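Local coordinates for proto-oncogene tyrosine-protein kinase receptor Ret (PDB 7AMK), which acts as a receptor tyrosine kinase, its cadherin-like extracellular domains probably taking part in recognition of GDNF bound to its co-receptor GFR alpha 1, at residues F248-G253 with L360-R365; N324-E329 with E460-L465. The protein carries 4 engineered substitutions. All blocks are in the same frame, centred on the assembly; numbering follows the deposited sequence.

Overall arrangement
Contact 1 and contact 2 lie side by side at the junction between the third and fourth cadherin-like domains. Their centres are about 8 Å apart. In sequence the order is 248-253, 324-329, 360-365, 460-465, so the contacts interleave. They touch directly: Glu-252 N of contact 1 donates to Asn-324 OD1 of contact 2 over 2.8 Å, a probable hydrogen bond. Arg-250 also reaches toward the backbone of 324-329. One N-acetylglucosamine lies beside both contacts. It is a glycan carried by Asn-324, not a ligand in a pocket. No metal-binding residue lies in any of the four segments.

Contact 1 (F248-G253 with L360-R365); sequences FDRSEG and LPVPIR. With NAG (2-acetamido-2-deoxy-beta-D-glucopyranose), chain D.
Arg-250 reaches across to the backbone of Leu-360 and passes Val-362 on the way. Its NH2 donates to Leu-360 O over 2.8 Å. The bond is bent, with an N-H...O angle of 139°. The oxygen sits at the edge of the guanidinium, almost in its plane, whereas the donor is tilted 25° from the carbonyl plane. A bend at chi3 (108°) turns the guanidinium out of the line of the extended CA-CB-CG-CD part.

The side chains of Arg-250 and Val-362 run alongside each other, pointing opposite ways. Val-362 CG2 lies 3.7 Å from Arg-250 NE, an apolar methyl against the polar end. The other methyl of Val-362, CG1, approaches the ring of Phe-248 obliquely, 4.4 Å from CD1. Val-362 therefore meets both an aromatic ring and a guanidinium. Further along, the carboxylate of Glu-252 lies next to the glycan on Asn-324. Asp-249 OD1 accepts from Ser-251 N, 3.2 Å away, which makes an Asx turn around Arg-250.

This is packing at a domain junction. Phe-248 also touches Lys-395 and Phe-396. The loop 248-253 joins strands 241-246 and 255-263, which belong to different sheets of one domain. Segment 360-365 continues from strand 350-359, the parallel neighbour of 241-246, and runs on to strand 371-375 of the next sheet.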
ATOM      1  N   PHE A 248       3.193  -1.885  15.415  1.00 41.60           N
ATOM      2  CA  PHE A 248       4.416  -2.363  14.774  1.00 43.03           C
ATOM      3  C   PHE A 248       4.710  -1.655  13.462  1.00 42.13           C
ATOM      4  O   PHE A 248       5.855  -1.675  13.012  1.00 45.92           O
ATOM      5  CB  PHE A 248       4.333  -3.875  14.550  1.00 45.52           C
ATOM      6  CG  PHE A 248       4.200  -4.649  15.822  1.00 50.82           C
ATOM      7  CD1 PHE A 248       5.275  -4.776  16.689  1.00 47.79           C
ATOM      8  CD2 PHE A 248       2.995  -5.225  16.175  1.00 48.67           C
ATOM      9  CE1 PHE A 248       5.155  -5.473  17.871  1.00 49.25           C
ATOM     10  CE2 PHE A 248       2.871  -5.922  17.360  1.00 48.01           C
ATOM     11  CZ  PHE A 248       3.942  -6.044  18.204  1.00 49.39           C
ATOM     12  N   ASP A 249       3.717  -1.011  12.850  1.00 46.87           N
ATOM     13  CA  ASP A 249       3.922  -0.221  11.638  1.00 41.16           C
ATOM     14  C   ASP A 249       3.876   1.246  12.020  1.00 39.80           C
ATOM     15  O   ASP A 249       2.801   1.787  12.292  1.00 41.68           O
ATOM     16  CB  ASP A 249       2.869  -0.524  10.575  1.00 44.18           C
ATOM     17  CG  ASP A 249       3.051   0.316   9.308  1.00 45.43           C
ATOM     18  OD1 ASP A 249       3.567   1.455   9.385  1.00 50.09           O
ATOM     19  OD2 ASP A 249       2.673  -0.168   8.221  1.00 57.23           O
ATOM     20  N   ARG A 250       5.027   1.897  11.981  1.00 41.52           N
ATOM     21  CA  ARG A 250       5.117   3.305  12.331  1.00 37.90           C
ATOM     22  C   ARG A 250       5.811   4.112  11.240  1.00 43.59           C
ATOM     23  O   ARG A 250       6.329   5.191  11.524  1.00 50.31           O
ATOM     24  CB  ARG A 250       5.852   3.462  13.667  1.00 39.04           C
ATOM     25  CG  ARG A 250       5.835   2.211  14.519  1.00 40.06           C
ATOM     26  CD  ARG A 250       6.566   2.419  15.833  1.00 45.47           C
ATOM     27  NE  ARG A 250       5.652   2.492  16.972  1.00 45.99           N
ATOM     28  CZ  ARG A 250       5.417   3.595  17.668  1.00 40.47           C
ATOM     29  NH1 ARG A 250       6.000   4.734  17.364  1.00 46.66           N
ATOM     30  NH2 ARG A 250       4.584   3.550  18.704  1.00 40.81           N
ATOM     31  N   SER A 251       5.851   3.612  10.005  1.00 48.27           N
ATOM     32  CA  SER A 251       6.620   4.272   8.955  1.00 48.20           C
ATOM     33  C   SER A 251       5.833   5.428   8.364  1.00 51.54           C
ATOM     34  O   SER A 251       4.605   5.371   8.250  1.00 55.62           O
ATOM     35  CB  SER A 251       7.011   3.282   7.848  1.00 45.54           C
ATOM     36  OG  SER A 251       5.900   2.614   7.283  1.00 49.00           O
ATOM     37  N   GLU A 252       6.541   6.494   8.009  1.00 52.90           N
ATOM     38  CA  GLU A 252       5.858   7.646   7.439  1.00 54.87           C
ATOM     39  C   GLU A 252       5.220   7.271   6.105  1.00 51.98           C
ATOM     40  O   GLU A 252       5.708   6.395   5.384  1.00 45.70           O
ATOM     41  CB  GLU A 252       6.832   8.800   7.247  1.00 57.41           C
ATOM     42  CG  GLU A 252       8.056   8.393   6.448  1.00 67.99           C
ATOM     43  CD  GLU A 252       8.893   9.578   6.013  1.00 75.23           C
ATOM     44  OE1 GLU A 252       8.333  10.498   5.378  1.00 73.29           O
ATOM     45  OE2 GLU A 252      10.104   9.593   6.319  1.00 74.44           O
ATOM     46  N   GLY A 253       4.110   7.944   5.783  1.00 65.32           N
ATOM     47  CA  GLY A 253       3.396   7.734   4.536  1.00 61.64           C
ATOM     48  C   GLY A 253       2.398   6.594   4.541  1.00 60.51           C
ATOM     49  O   GLY A 253       1.497   6.573   3.693  1.00 61.31           O
ATOM     50  N   LEU A 360       0.266   2.383  20.550  1.00 43.85           N
ATOM     51  CA  LEU A 360       0.952   1.628  21.588  1.00 42.09           C
ATOM     52  C   LEU A 360       2.457   1.760  21.417  1.00 42.50           C
ATOM     53  O   LEU A 360       2.942   1.976  20.303  1.00 44.86           O
ATOM     54  CB  LEU A 360       0.576   0.157  21.522  1.00 42.96           C
ATOM     55  CG  LEU A 360      -0.901  -0.161  21.343  1.00 45.22           C
ATOM     56  CD1 LEU A 360      -1.044  -1.557  20.785  1.00 50.97           C
ATOM     57  CD2 LEU A 360      -1.622  -0.059  22.664  1.00 47.73           C
ATOM     58  N   PRO A 361       3.196   1.640  22.510  1.00 44.24           N
ATOM     59  CA  PRO A 361       4.653   1.573  22.418  1.00 45.07           C
ATOM     60  C   PRO A 361       5.115   0.213  21.929  1.00 45.78           C
ATOM     61  O   PRO A 361       4.436  -0.803  22.088  1.00 46.30           O
ATOM     62  CB  PRO A 361       5.100   1.805  23.866  1.00 46.94           C
ATOM     63  CG  PRO A 361       3.994   1.208  24.662  1.00 47.62           C
ATOM     64  CD  PRO A 361       2.735   1.534  23.908  1.00 47.78           C
ATOM     65  N   VAL A 362       6.301   0.200  21.338  1.00 35.00           N
ATOM     66  CA  VAL A 362       6.868  -1.044  20.835  1.00 37.15           C
ATOM     67  C   VAL A 362       8.122  -1.358  21.653  1.00 33.98           C
ATOM     68  O   VAL A 362       9.133  -0.638  21.550  1.00 28.57           O
ATOM     69  CB  VAL A 362       7.168  -0.958  19.333  1.00 42.94           C
ATOM     70  CG1 VAL A 362       7.970  -2.151  18.885  1.00 34.68           C
ATOM     71  CG2 VAL A 362       5.831  -0.867  18.561  1.00 37.81           C
ATOM     72  N   PRO A 363       8.098  -2.400  22.483  1.00 33.02           N
ATOM     73  CA  PRO A 363       9.296  -2.778  23.240  1.00 27.77           C
ATOM     74  C   PRO A 363      10.385  -3.302  22.317  1.00 28.87           C
ATOM     75  O   PRO A 363      10.108  -3.881  21.265  1.00 27.88           O
ATOM     76  CB  PRO A 363       8.785  -3.882  24.170  1.00 28.25           C
ATOM     77  CG  PRO A 363       7.647  -4.488  23.419  1.00 30.18           C
ATOM     78  CD  PRO A 363       6.987  -3.349  22.693  1.00 33.64           C
ATOM     79  N   ILE A 364      11.630  -3.057  22.707  1.00 26.57           N
ATOM     80  CA  ILE A 364      12.799  -3.512  21.971  1.00 26.27           C
ATOM     81  C   ILE A 364      13.488  -4.537  22.859  1.00 29.34           C
ATOM     82  O   ILE A 364      14.010  -4.202  23.927  1.00 25.71           O
ATOM     83  CB  ILE A 364      13.744  -2.355  21.606  1.00 31.75           C
ATOM     84  CG1 ILE A 364      13.027  -1.285  20.775  1.00 27.29           C
ATOM     85  CG2 ILE A 364      14.965  -2.871  20.879  1.00 29.55           C
ATOM     86  CD1 ILE A 364      12.490  -1.793  19.440  1.00 36.15           C
ATOM     87  N   ARG A 365      13.491  -5.794  22.429  1.00 25.97           N
ATOM     88  CA  ARG A 365      13.891  -6.845  23.348  1.00 25.95           C
ATOM     89  C   ARG A 365      13.904  -8.179  22.616  1.00 27.83           C
ATOM     90  O   ARG A 365      12.998  -8.474  21.831  1.00 27.22           O
ATOM     91  CB  ARG A 365      12.942  -6.906  24.554  1.00 26.49           C
ATOM     92  CG  ARG A 365      11.522  -7.369  24.198  1.00 32.84           C
ATOM     93  CD  ARG A 365      10.563  -7.248  25.373  1.00 28.35           C
ATOM     94  NE  ARG A 365       9.226  -7.676  24.996  1.00 39.31           N
ATOM     95  CZ  ARG A 365       8.110  -7.307  25.610  1.00 48.48           C
ATOM     96  NH1 ARG A 365       8.128  -6.462  26.635  1.00 34.19           N
ATOM     97  NH2 ARG A 365       6.945  -7.793  25.182  1.00 42.33           N
TER
HETATM   98  C1  NAG D   1      11.638   6.184   8.337  1.00104.72           C
HETATM   99  C2  NAG D   1      13.045   6.746   8.125  1.00115.48           C
HETATM  100  C3  NAG D   1      13.562   6.390   6.732  1.00118.45           C
HETATM  101  C4  NAG D   1      13.472   4.888   6.490  1.00118.24           C
HETATM  102  C5  NAG D   1      12.052   4.393   6.763  1.00116.82           C
HETATM  103  C6  NAG D   1      11.922   2.889   6.684  1.00114.65           C
HETATM  104  C7  NAG D   1      12.778   9.094   7.407  1.00106.96           C
HETATM  105  C8  NAG D   1      12.869  10.529   7.833  1.00102.04           C
HETATM  106  N2  NAG D   1      13.077   8.186   8.344  1.00110.56           N
HETATM  107  O3  NAG D   1      14.910   6.830   6.617  1.00123.19           O
HETATM  108  O4  NAG D   1      13.811   4.584   5.139  1.00119.14           O
HETATM  109  O5  NAG D   1      11.642   4.768   8.086  1.00112.52           O
HETATM  110  O6  NAG D   1      12.341   2.268   7.892  1.00109.84           O
HETATM  111  O7  NAG D   1      12.449   8.775   6.269  1.00104.44           O

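Contact 2 (N324-E329 with E460-L465); sequences NLSVTE and EQQNKL. With NAG (2-acetamido-2-deoxy-beta-D-glucopyranose), chain D.
Ser-326 and the turn it begins pack against Gln-462, Asn-463 and Leu-465. Residues 326-329 form a type I beta turn, and Ser-326 OG, accepting from Thr-328 N, makes an ST turn at its start. Segment 460-465 is the connection of a beta hairpin, between antiparallel strands 451-460 and 466-475. The contact thus joins loops of two successive cadherin-like domains.

The amide of Gln-462 lies alongside Ser-326, with its CD 3.8 Å from Ser-326 CB. Its chain is extended, and CG stands anti to the backbone N (chi1 172°), which carries the amide across to the serine. The amide group of Asn-463 meets the hydroxyl, its CG 3.3 Å from Ser-326 OG. Farther along, Leu-465 CD1 touches two methyls. It is 3.7 Å from Thr-328 CG2 and 4.1 Å from Val-327 CG2.

The next shell holds the serine hydroxyl and the backbone of Asn-463. The ST-turn bond from Thr-328 N to Ser-326 OG is 3.2 Å long and nearly straight (167°), and Thr-328 OG1 donates to the same oxygen. With an alanine here the hydroxyl is gone, which would probably leave the two Thr-328 donors without this acceptor and the Asn-463 amide without one of its polar neighbours. Within 460-465, Glu-460 OE1 accepts from Asn-463 N at 2.7 Å, on the syn side but tilted out of the carboxylate plane. Val-327 also packs on Val-362 and Arg-250.

Beyond Gln-462 lies the glycosylated Asn-324. Its OD1 accepts from Glu-252 N, while its ND2 is bonded covalently to C1 of the N-acetylglucosamine at 1.4 Å.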
ATOM      1  N   ASN A 324       8.242   8.738  10.950  1.00 50.05           N
ATOM      2  CA  ASN A 324       8.347   7.532  11.768  1.00 57.26           C
ATOM      3  C   ASN A 324       8.203   7.872  13.246  1.00 54.50           C
ATOM      4  O   ASN A 324       9.036   8.591  13.804  1.00 51.64           O
ATOM      5  CB  ASN A 324       9.686   6.839  11.518  1.00 50.38           C
ATOM      6  CG  ASN A 324       9.951   6.611  10.040  1.00 67.87           C
ATOM      7  OD1 ASN A 324       9.027   6.613   9.217  1.00 58.37           O
ATOM      8  ND2 ASN A 324      11.217   6.423   9.694  1.00 76.02           N
ATOM      9  N   LEU A 325       7.151   7.346  13.880  1.00 50.49           N
ATOM     10  CA  LEU A 325       6.894   7.626  15.288  1.00 46.72           C
ATOM     11  C   LEU A 325       7.803   6.790  16.174  1.00 44.22           C
ATOM     12  O   LEU A 325       7.930   5.574  15.987  1.00 43.56           O
ATOM     13  CB  LEU A 325       5.439   7.352  15.646  1.00 47.78           C
ATOM     14  CG  LEU A 325       4.579   8.610  15.740  1.00 59.61           C
ATOM     15  CD1 LEU A 325       3.772   8.614  17.033  1.00 58.84           C
ATOM     16  CD2 LEU A 325       5.444   9.866  15.618  1.00 62.09           C
ATOM     17  N   SER A 326       8.434   7.450  17.144  1.00 42.97           N
ATOM     18  CA  SER A 326       9.315   6.753  18.063  1.00 46.85           C
ATOM     19  C   SER A 326       8.586   5.569  18.683  1.00 44.22           C
ATOM     20  O   SER A 326       7.389   5.637  18.973  1.00 43.61           O
ATOM     21  CB  SER A 326       9.804   7.709  19.149  1.00 46.22           C
ATOM     22  OG  SER A 326      10.455   6.996  20.180  1.00 47.80           O
ATOM     23  N   VAL A 327       9.305   4.467  18.860  1.00 45.48           N
ATOM     24  CA  VAL A 327       8.687   3.295  19.457  1.00 45.45           C
ATOM     25  C   VAL A 327       8.326   3.496  20.918  1.00 46.07           C
ATOM     26  O   VAL A 327       7.583   2.675  21.467  1.00 46.07           O
ATOM     27  CB  VAL A 327       9.611   2.078  19.293  1.00 47.05           C
ATOM     28  CG1 VAL A 327       9.858   1.829  17.829  1.00 46.75           C
ATOM     29  CG2 VAL A 327      10.920   2.301  20.046  1.00 49.15           C
ATOM     30  N   THR A 328       8.805   4.568  21.559  1.00 46.92           N
ATOM     31  CA  THR A 328       8.466   4.814  22.954  1.00 51.76           C
ATOM     32  C   THR A 328       7.167   5.593  23.126  1.00 47.25           C
ATOM     33  O   THR A 328       6.627   5.614  24.236  1.00 47.57           O
ATOM     34  CB  THR A 328       9.615   5.546  23.682  1.00 49.89           C
ATOM     35  OG1 THR A 328       9.802   6.857  23.142  1.00 49.64           O
ATOM     36  CG2 THR A 328      10.918   4.771  23.556  1.00 51.34           C
ATOM     37  N   GLU A 329       6.632   6.193  22.062  1.00 44.99           N
ATOM     38  CA  GLU A 329       5.429   7.008  22.179  1.00 44.06           C
ATOM     39  C   GLU A 329       4.184   6.157  22.413  1.00 49.46           C
ATOM     40  O   GLU A 329       4.008   5.084  21.824  1.00 42.75           O
ATOM     41  CB  GLU A 329       5.242   7.867  20.927  1.00 44.39           C
ATOM     42  CG  GLU A 329       5.921   9.240  20.997  1.00 51.22           C
ATOM     43  N   GLU A 460      17.973   0.024  18.557  1.00 38.02           N
ATOM     44  CA  GLU A 460      17.009   0.874  17.869  1.00 41.20           C
ATOM     45  C   GLU A 460      17.646   2.241  17.636  1.00 46.01           C
ATOM     46  O   GLU A 460      18.313   2.779  18.522  1.00 44.00           O
ATOM     47  CB  GLU A 460      15.727   0.987  18.704  1.00 35.34           C
ATOM     48  CG  GLU A 460      14.511   1.541  17.963  1.00 39.00           C
ATOM     49  CD  GLU A 460      14.456   3.063  17.955  1.00 48.56           C
ATOM     50  OE1 GLU A 460      14.773   3.683  18.995  1.00 42.25           O
ATOM     51  OE2 GLU A 460      14.083   3.640  16.909  1.00 51.19           O
ATOM     52  N   GLN A 461      17.456   2.802  16.438  1.00 47.08           N
ATOM     53  CA  GLN A 461      18.274   3.951  16.039  1.00 58.14           C
ATOM     54  C   GLN A 461      17.739   5.269  16.595  1.00 53.59           C
ATOM     55  O   GLN A 461      18.497   6.061  17.162  1.00 56.05           O
ATOM     56  CB  GLN A 461      18.392   4.024  14.512  1.00 59.49           C
ATOM     57  CG  GLN A 461      19.339   2.986  13.896  1.00 59.32           C
ATOM     58  CD  GLN A 461      20.607   2.765  14.717  1.00 59.88           C
ATOM     59  OE1 GLN A 461      20.657   1.876  15.565  1.00 56.46           O
ATOM     60  NE2 GLN A 461      21.643   3.563  14.454  1.00 55.85           N
ATOM     61  N   GLN A 462      16.440   5.523  16.452  1.00 46.04           N
ATOM     62  CA  GLN A 462      15.898   6.814  16.866  1.00 51.13           C
ATOM     63  C   GLN A 462      16.160   7.109  18.345  1.00 54.78           C
ATOM     64  O   GLN A 462      16.529   8.235  18.699  1.00 54.70           O
ATOM     65  CB  GLN A 462      14.407   6.873  16.567  1.00 53.18           C
ATOM     66  CG  GLN A 462      13.746   8.100  17.145  1.00 61.44           C
ATOM     67  CD  GLN A 462      12.427   8.415  16.486  1.00 60.58           C
ATOM     68  OE1 GLN A 462      12.006   7.736  15.543  1.00 53.95           O
ATOM     69  NE2 GLN A 462      11.760   9.456  16.978  1.00 64.41           N
ATOM     70  N   ASN A 463      15.970   6.124  19.228  1.00 46.70           N
ATOM     71  CA  ASN A 463      16.128   6.353  20.660  1.00 50.39           C
ATOM     72  C   ASN A 463      17.378   5.719  21.254  1.00 45.93           C
ATOM     73  O   ASN A 463      17.662   5.938  22.437  1.00 45.82           O
ATOM     74  CB  ASN A 463      14.902   5.838  21.429  1.00 46.65           C
ATOM     75  CG  ASN A 463      13.619   6.458  20.947  1.00 48.67           C
ATOM     76  OD1 ASN A 463      13.032   6.000  19.967  1.00 53.86           O
ATOM     77  ND2 ASN A 463      13.172   7.507  21.629  1.00 51.49           N
ATOM     78  N   LYS A 464      18.121   4.933  20.485  1.00 38.26           N
ATOM     79  CA  LYS A 464      19.343   4.307  20.967  1.00 45.11           C
ATOM     80  C   LYS A 464      19.061   3.263  22.052  1.00 45.09           C
ATOM     81  O   LYS A 464      19.924   2.976  22.888  1.00 42.94           O
ATOM     82  CB  LYS A 464      20.337   5.368  21.469  1.00 45.64           C
ATOM     83  N   LEU A 465      17.857   2.690  22.054  1.00 34.78           N
ATOM     84  CA  LEU A 465      17.540   1.594  22.958  1.00 39.52           C
ATOM     85  C   LEU A 465      18.243   0.316  22.512  1.00 40.48           C
ATOM     86  O   LEU A 465      18.255  -0.021  21.325  1.00 37.00           O
ATOM     87  CB  LEU A 465      16.033   1.360  23.004  1.00 34.38           C
ATOM     88  CG  LEU A 465      15.192   2.538  23.471  1.00 47.58           C
ATOM     89  CD1 LEU A 465      13.726   2.353  23.061  1.00 41.33           C
ATOM     90  CD2 LEU A 465      15.336   2.659  24.977  1.00 50.58           C
TER
HETATM   91  C1  NAG D   1      11.638   6.184   8.337  1.00104.72           C
HETATM   92  C2  NAG D   1      13.045   6.746   8.125  1.00115.48           C
HETATM   93  C3  NAG D   1      13.562   6.390   6.732  1.00118.45           C
HETATM   94  C4  NAG D   1      13.472   4.888   6.490  1.00118.24           C
HETATM   95  C5  NAG D   1      12.052   4.393   6.763  1.00116.82           C
HETATM   96  C6  NAG D   1      11.922   2.889   6.684  1.00114.65           C
HETATM   97  C7  NAG D   1      12.778   9.094   7.407  1.00106.96           C
HETATM   98  C8  NAG D   1      12.869  10.529   7.833  1.00102.04           C
HETATM   99  N2  NAG D   1      13.077   8.186   8.344  1.00110.56           N
HETATM  100  O3  NAG D   1      14.910   6.830   6.617  1.00123.19           O
HETATM  101  O4  NAG D   1      13.811   4.584   5.139  1.00119.14           O
HETATM  102  O5  NAG D   1      11.642   4.768   8.086  1.00112.52           O
HETATM  103  O6  NAG D   1      12.341   2.268   7.892  1.00109.84           O
HETATM  104  O7  NAG D   1      12.449   8.775   6.269  1.00104.44           O